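Local atomic coordinates of CAS6A (Thermus thermophilus, PDB entry 4C97), a protein that probably cleaves CRISPR precursor RNA as a Cas6-family endoribonuclease, a step in antiviral defence. Residues 6-20 with 54-68. The protein carries 1 engineered substitution. Numbering follows the deposited sequence.
Sequences VLAALVLVLEGEGLP and GREGAAWARVSLLVE
The guanidinium of Arg62 reaches diagonally across to Ala9, its NH2 lying 3.3 Å from Ala9 CB, and a methyl is small enough to leave it room. A bend at chi3 (-89°) turns the group this way, and Ser64 OG, itself hydrogen-bonded to Tyr224 O, lies over one of its faces, offset toward the rim. The charged end is held from beyond the pair: NE bonds to Trp104 O and NH2 to Phe223 O, while Phe223 also makes a cation-pi contact. Further along the same face, Val11 straddles two neighbours, CG1 meeting Trp60 CB at 3.9 Å and CG2 meeting Arg62 CB at 4.1 Å. With CG set between backbone N and carbonyl carbon (chi1 52°), the Trp60 indole swings away from strand 6-15 to stack on Trp104 of strand 91-109.

Strands 6-15 and 58-65 are antiparallel neighbours in a five-stranded sheet, the N-terminal one of the chain's two five-stranded sheets, consistent with the paired ferredoxin-like domains of Cas6 proteins. Backbone bonds tie Ala8, Leu10 and Leu12 in both directions to Leu65, Val63 and Ala61.

The opposite face is apolar. Leu14 CD1 lies against Ala61 CB (4.2 Å), and Pro20 folds back onto the same face: its CD packs on Ala59 CB at 4.1 Å, beside Leu19 CD2. These small alanines let the returning chain come close. At the turn, Glu56 OE2 lies 2.7 Å from Gly18 N, which bonds to it on the syn side, 29° out of the carboxylate plane.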
loop_
_atom_site.group_PDB
_atom_site.type_symbol
_atom_site.label_atom_id
_atom_site.label_comp_id
_atom_site.label_asym_id
_atom_site.label_seq_id
_atom_site.Cartn_x
_atom_site.Cartn_y
_atom_site.Cartn_z
ATOM N N VAL A 6 -12.224 -10.305 -2.022
ATOM C CA VAL A 6 -11.017 -10.407 -1.212
ATOM C C VAL A 6 -9.941 -9.422 -1.634
ATOM O O VAL A 6 -9.772 -9.110 -2.811
ATOM C CB VAL A 6 -10.419 -11.836 -1.317
ATOM C CG1 VAL A 6 -9.963 -12.126 -2.715
ATOM C CG2 VAL A 6 -9.279 -12.036 -0.388
ATOM N N LEU A 7 -9.214 -8.920 -0.646
ATOM C CA LEU A 7 -7.916 -8.350 -0.944
ATOM C C LEU A 7 -6.963 -8.825 0.122
ATOM O O LEU A 7 -7.387 -9.215 1.222
ATOM C CB LEU A 7 -7.970 -6.829 -1.098
ATOM C CG LEU A 7 -8.271 -5.955 0.104
ATOM C CD1 LEU A 7 -8.097 -4.499 -0.310
ATOM C CD2 LEU A 7 -9.653 -6.161 0.676
ATOM N N ALA A 8 -5.678 -8.866 -0.223
ATOM C CA ALA A 8 -4.719 -9.521 0.650
ATOM C C ALA A 8 -3.327 -8.933 0.521
ATOM O O ALA A 8 -2.963 -8.398 -0.527
ATOM C CB ALA A 8 -4.673 -10.995 0.329
ATOM N N ALA A 9 -2.577 -9.017 1.614
ATOM C CA ALA A 9 -1.155 -8.690 1.626
ATOM C C ALA A 9 -0.473 -9.854 2.292
ATOM O O ALA A 9 -0.666 -10.122 3.488
ATOM C CB ALA A 9 -0.901 -7.405 2.404
ATOM N N LEU A 10 0.311 -10.576 1.493
ATOM C CA LEU A 10 1.073 -11.690 2.002
ATOM C C LEU A 10 2.518 -11.287 2.212
ATOM O O LEU A 10 3.126 -10.628 1.350
ATOM C CB LEU A 10 1.009 -12.847 1.016
ATOM C CG LEU A 10 -0.291 -13.648 1.004
ATOM C CD1 LEU A 10 -1.463 -12.827 0.524
ATOM C CD2 LEU A 10 -0.107 -14.872 0.107
ATOM N N VAL A 11 3.067 -11.701 3.347
ATOM C CA VAL A 11 4.442 -11.384 3.702
ATOM C C VAL A 11 5.356 -12.592 3.535
ATOM O O VAL A 11 5.061 -13.679 4.039
ATOM C CB VAL A 11 4.551 -10.865 5.137
ATOM C CG1 VAL A 11 6.014 -10.748 5.568
ATOM C CG2 VAL A 11 3.872 -9.476 5.266
ATOM N N LEU A 12 6.459 -12.393 2.820
ATOM C CA LEU A 12 7.502 -13.417 2.691
ATOM C C LEU A 12 8.597 -13.101 3.691
ATOM O O LEU A 12 9.315 -12.087 3.549
ATOM C CB LEU A 12 8.113 -13.424 1.281
ATOM C CG LEU A 12 7.296 -14.010 0.131
ATOM C CD1 LEU A 12 5.869 -13.494 0.106
ATOM C CD2 LEU A 12 7.993 -13.720 -1.196
ATOM N N VAL A 13 8.715 -13.974 4.689
ATOM C CA VAL A 13 9.742 -13.864 5.708
ATOM C C VAL A 13 11.009 -14.460 5.110
ATOM O O VAL A 13 11.006 -15.595 4.646
ATOM C CB VAL A 13 9.351 -14.599 7.001
ATOM C CG1 VAL A 13 10.468 -14.524 8.031
ATOM C CG2 VAL A 13 8.075 -14.019 7.562
ATOM N N LEU A 14 12.087 -13.682 5.109
ATOM C CA LEU A 14 13.258 -14.024 4.306
ATOM C C LEU A 14 14.468 -14.329 5.162
ATOM O O LEU A 14 14.745 -13.626 6.125
ATOM C CB LEU A 14 13.601 -12.857 3.368
ATOM C CG LEU A 14 12.487 -12.424 2.417
ATOM C CD1 LEU A 14 12.891 -11.125 1.715
ATOM C CD2 LEU A 14 12.121 -13.511 1.417
ATOM N N GLU A 15 15.206 -15.371 4.792
ATOM C CA GLU A 15 16.514 -15.588 5.388
ATOM C C GLU A 15 17.580 -15.431 4.317
ATOM O O GLU A 15 17.453 -15.942 3.202
ATOM C CB GLU A 15 16.602 -16.934 6.122
ATOM C CG GLU A 15 15.785 -18.046 5.514
ATOM C CD GLU A 15 15.992 -19.388 6.216
ATOM O OE1 GLU A 15 16.894 -19.481 7.075
ATOM O OE2 GLU A 15 15.249 -20.348 5.908
ATOM N N GLY A 16 18.631 -14.712 4.676
ATOM C CA GLY A 16 19.673 -14.347 3.744
ATOM C C GLY A 16 20.249 -13.011 4.130
ATOM O O GLY A 16 19.735 -12.342 5.020
ATOM N N GLU A 17 21.325 -12.628 3.460
ATOM C CA GLU A 17 22.018 -11.383 3.744
ATOM C C GLU A 17 21.373 -10.222 2.980
ATOM O O GLU A 17 21.006 -10.354 1.811
ATOM C CB GLU A 17 23.497 -11.524 3.359
ATOM C CG GLU A 17 24.479 -11.052 4.414
ATOM C CD GLU A 17 25.912 -11.378 4.054
ATOM O OE1 GLU A 17 26.161 -12.481 3.525
ATOM O OE2 GLU A 17 26.789 -10.520 4.285
ATOM N N GLY A 18 21.219 -9.087 3.648
ATOM C CA GLY A 18 20.765 -7.877 2.987
ATOM C C GLY A 18 19.265 -7.689 3.022
ATOM O O GLY A 18 18.558 -8.346 3.785
ATOM N N LEU A 19 18.782 -6.767 2.196
ATOM C CA LEU A 19 17.361 -6.545 2.053
ATOM C C LEU A 19 16.956 -6.704 0.613
ATOM O O LEU A 19 17.768 -6.555 -0.288
ATOM C CB LEU A 19 16.986 -5.150 2.529
ATOM C CG LEU A 19 17.059 -4.985 4.041
ATOM C CD1 LEU A 19 17.774 -3.698 4.380
ATOM C CD2 LEU A 19 15.650 -5.022 4.619
ATOM N N PRO A 20 15.685 -7.015 0.390
ATOM C CA PRO A 20 15.230 -7.048 -0.996
ATOM C C PRO A 20 15.420 -5.705 -1.664
ATOM O O PRO A 20 15.436 -4.667 -0.987
ATOM C CB PRO A 20 13.734 -7.348 -0.862
ATOM C CG PRO A 20 13.567 -7.932 0.454
ATOM C CD PRO A 20 14.583 -7.293 1.323
ATOM N N GLY A 54 12.082 -4.399 7.197
ATOM C CA GLY A 54 12.813 -5.090 8.231
ATOM C C GLY A 54 14.228 -4.571 8.343
ATOM O O GLY A 54 14.490 -3.390 8.160
ATOM N N ARG A 55 15.139 -5.481 8.640
ATOM C CA ARG A 55 16.519 -5.142 8.942
ATOM C C ARG A 55 17.380 -6.297 8.470
ATOM O O ARG A 55 16.864 -7.375 8.156
ATOM C CB ARG A 55 16.686 -4.968 10.452
ATOM C CG ARG A 55 16.221 -6.188 11.245
ATOM C CD ARG A 55 16.406 -6.025 12.745
ATOM N NE ARG A 55 16.404 -7.324 13.420
ATOM C CZ ARG A 55 15.393 -7.823 14.135
ATOM N NH1 ARG A 55 14.264 -7.139 14.308
ATOM N NH2 ARG A 55 15.520 -9.022 14.694
ATOM N N GLU A 56 18.687 -6.075 8.428
ATOM C CA GLU A 56 19.628 -7.145 8.148
ATOM C C GLU A 56 19.352 -8.297 9.104
ATOM O O GLU A 56 19.335 -8.109 10.317
ATOM C CB GLU A 56 21.059 -6.646 8.335
ATOM C CG GLU A 56 22.121 -7.651 7.930
ATOM C CD GLU A 56 22.207 -7.844 6.434
ATOM O OE1 GLU A 56 21.918 -6.887 5.687
ATOM O OE2 GLU A 56 22.554 -8.966 6.006
ATOM N N GLY A 57 19.109 -9.480 8.550
ATOM C CA GLY A 57 18.905 -10.676 9.345
ATOM C C GLY A 57 17.458 -10.930 9.710
ATOM O O GLY A 57 17.135 -11.980 10.265
ATOM N N ALA A 58 16.587 -9.970 9.403
ATOM C CA ALA A 58 15.155 -10.102 9.666
ATOM C C ALA A 58 14.393 -9.292 8.628
ATOM O O ALA A 58 13.570 -8.419 8.954
ATOM C CB ALA A 58 14.819 -9.635 11.075
ATOM N N ALA A 59 14.686 -9.597 7.370
ATOM C CA ALA A 59 14.107 -8.896 6.236
ATOM C C ALA A 59 12.843 -9.592 5.782
ATOM O O ALA A 59 12.637 -10.784 6.033
ATOM C CB ALA A 59 15.113 -8.827 5.086
ATOM N N TRP A 60 11.977 -8.835 5.134
ATOM C CA TRP A 60 10.796 -9.431 4.553
ATOM C C TRP A 60 10.382 -8.698 3.293
ATOM O O TRP A 60 10.776 -7.552 3.051
ATOM C CB TRP A 60 9.645 -9.436 5.559
ATOM C CG TRP A 60 9.384 -8.074 6.178
ATOM C CD1 TRP A 60 9.905 -7.600 7.345
ATOM C CD2 TRP A 60 8.531 -7.044 5.670
ATOM N NE1 TRP A 60 9.445 -6.323 7.584
ATOM C CE2 TRP A 60 8.604 -5.957 6.566
ATOM C CE3 TRP A 60 7.728 -6.911 4.533
ATOM C CZ2 TRP A 60 7.896 -4.781 6.366
ATOM C CZ3 TRP A 60 7.039 -5.737 4.327
ATOM C CH2 TRP A 60 7.130 -4.687 5.241
ATOM N N ALA A 61 9.565 -9.380 2.502
ATOM C CA ALA A 61 8.938 -8.749 1.354
ATOM C C ALA A 61 7.453 -8.943 1.467
ATOM O O ALA A 61 7.001 -9.786 2.238
ATOM C CB ALA A 61 9.447 -9.334 0.079
ATOM N N ARG A 62 6.691 -8.171 0.710
ATOM C CA ARG A 62 5.244 -8.304 0.753
ATOM C C ARG A 62 4.602 -8.068 -0.602
ATOM O O ARG A 62 5.046 -7.228 -1.401
ATOM C CB ARG A 62 4.620 -7.416 1.850
ATOM C CG ARG A 62 4.028 -6.141 1.382
ATOM C CD ARG A 62 3.709 -5.211 2.558
ATOM N NE ARG A 62 2.393 -5.347 3.179
ATOM C CZ ARG A 62 1.407 -4.447 3.089
ATOM N NH1 ARG A 62 1.539 -3.359 2.330
ATOM N NH2 ARG A 62 0.277 -4.633 3.757
ATOM N N VAL A 63 3.570 -8.873 -0.858
ATOM C CA VAL A 63 2.839 -8.826 -2.104
ATOM C C VAL A 63 1.384 -8.558 -1.779
ATOM O O VAL A 63 0.750 -9.360 -1.085
ATOM C CB VAL A 63 2.960 -10.157 -2.853
ATOM C CG1 VAL A 63 2.148 -10.140 -4.149
ATOM C CG2 VAL A 63 4.405 -10.466 -3.139
ATOM N N SER A 64 0.872 -7.422 -2.263
ATOM C CA SER A 64 -0.537 -7.079 -2.127
ATOM C C SER A 64 -1.257 -7.386 -3.392
ATOM O O SER A 64 -0.826 -6.983 -4.470
ATOM C CB SER A 64 -0.778 -5.583 -1.887
ATOM O OG SER A 64 -0.176 -5.131 -0.713
ATOM N N LEU A 65 -2.400 -8.031 -3.215
ATOM C CA LEU A 65 -3.252 -8.490 -4.297
ATOM C C LEU A 65 -4.622 -7.896 -4.069
ATOM O O LEU A 65 -5.260 -8.149 -3.032
ATOM C CB LEU A 65 -3.308 -10.012 -4.314
ATOM C CG LEU A 65 -1.925 -10.675 -4.324
ATOM C CD1 LEU A 65 -2.017 -12.181 -4.114
ATOM C CD2 LEU A 65 -1.198 -10.339 -5.641
ATOM N N LEU A 66 -5.055 -7.081 -5.029
ATOM C CA LEU A 66 -6.223 -6.211 -4.841
ATOM C C LEU A 66 -7.500 -6.711 -5.512
ATOM O O LEU A 66 -8.573 -6.102 -5.366
ATOM C CB LEU A 66 -5.901 -4.785 -5.324
ATOM C CG LEU A 66 -4.654 -4.175 -4.696
ATOM C CD1 LEU A 66 -4.448 -2.789 -5.265
ATOM C CD2 LEU A 66 -4.718 -4.122 -3.168
ATOM N N VAL A 67 -7.413 -7.837 -6.223
ATOM C CA VAL A 67 -8.586 -8.416 -6.869
ATOM C C VAL A 67 -8.536 -9.929 -6.662
ATOM O O VAL A 67 -7.452 -10.500 -6.589
ATOM C CB VAL A 67 -8.662 -8.074 -8.377
ATOM C CG1 VAL A 67 -8.752 -6.562 -8.578
ATOM C CG2 VAL A 67 -7.459 -8.614 -9.111
ATOM N N GLU A 68 -9.711 -10.534 -6.517
ATOM C CA GLU A 68 -9.843 -11.956 -6.148
ATOM C C GLU A 68 -9.149 -12.903 -7.083
ATOM O O GLU A 68 -8.495 -13.830 -6.636
ATOM C CB GLU A 68 -11.322 -12.371 -6.060
ATOM C CG GLU A 68 -11.619 -13.879 -6.363
ATOM C CD GLU A 68 -11.278 -14.831 -5.205
ATOM O OE1 GLU A 68 -11.259 -14.384 -4.037
ATOM O OE2 GLU A 68 -11.042 -16.033 -5.460
HETATM O O HOH W 1 -11.689 -8.816 -5.098
HETATM O O HOH W 2 16.688 -11.736 6.797
HETATM O O HOH W 3 18.770 -10.019 5.854
#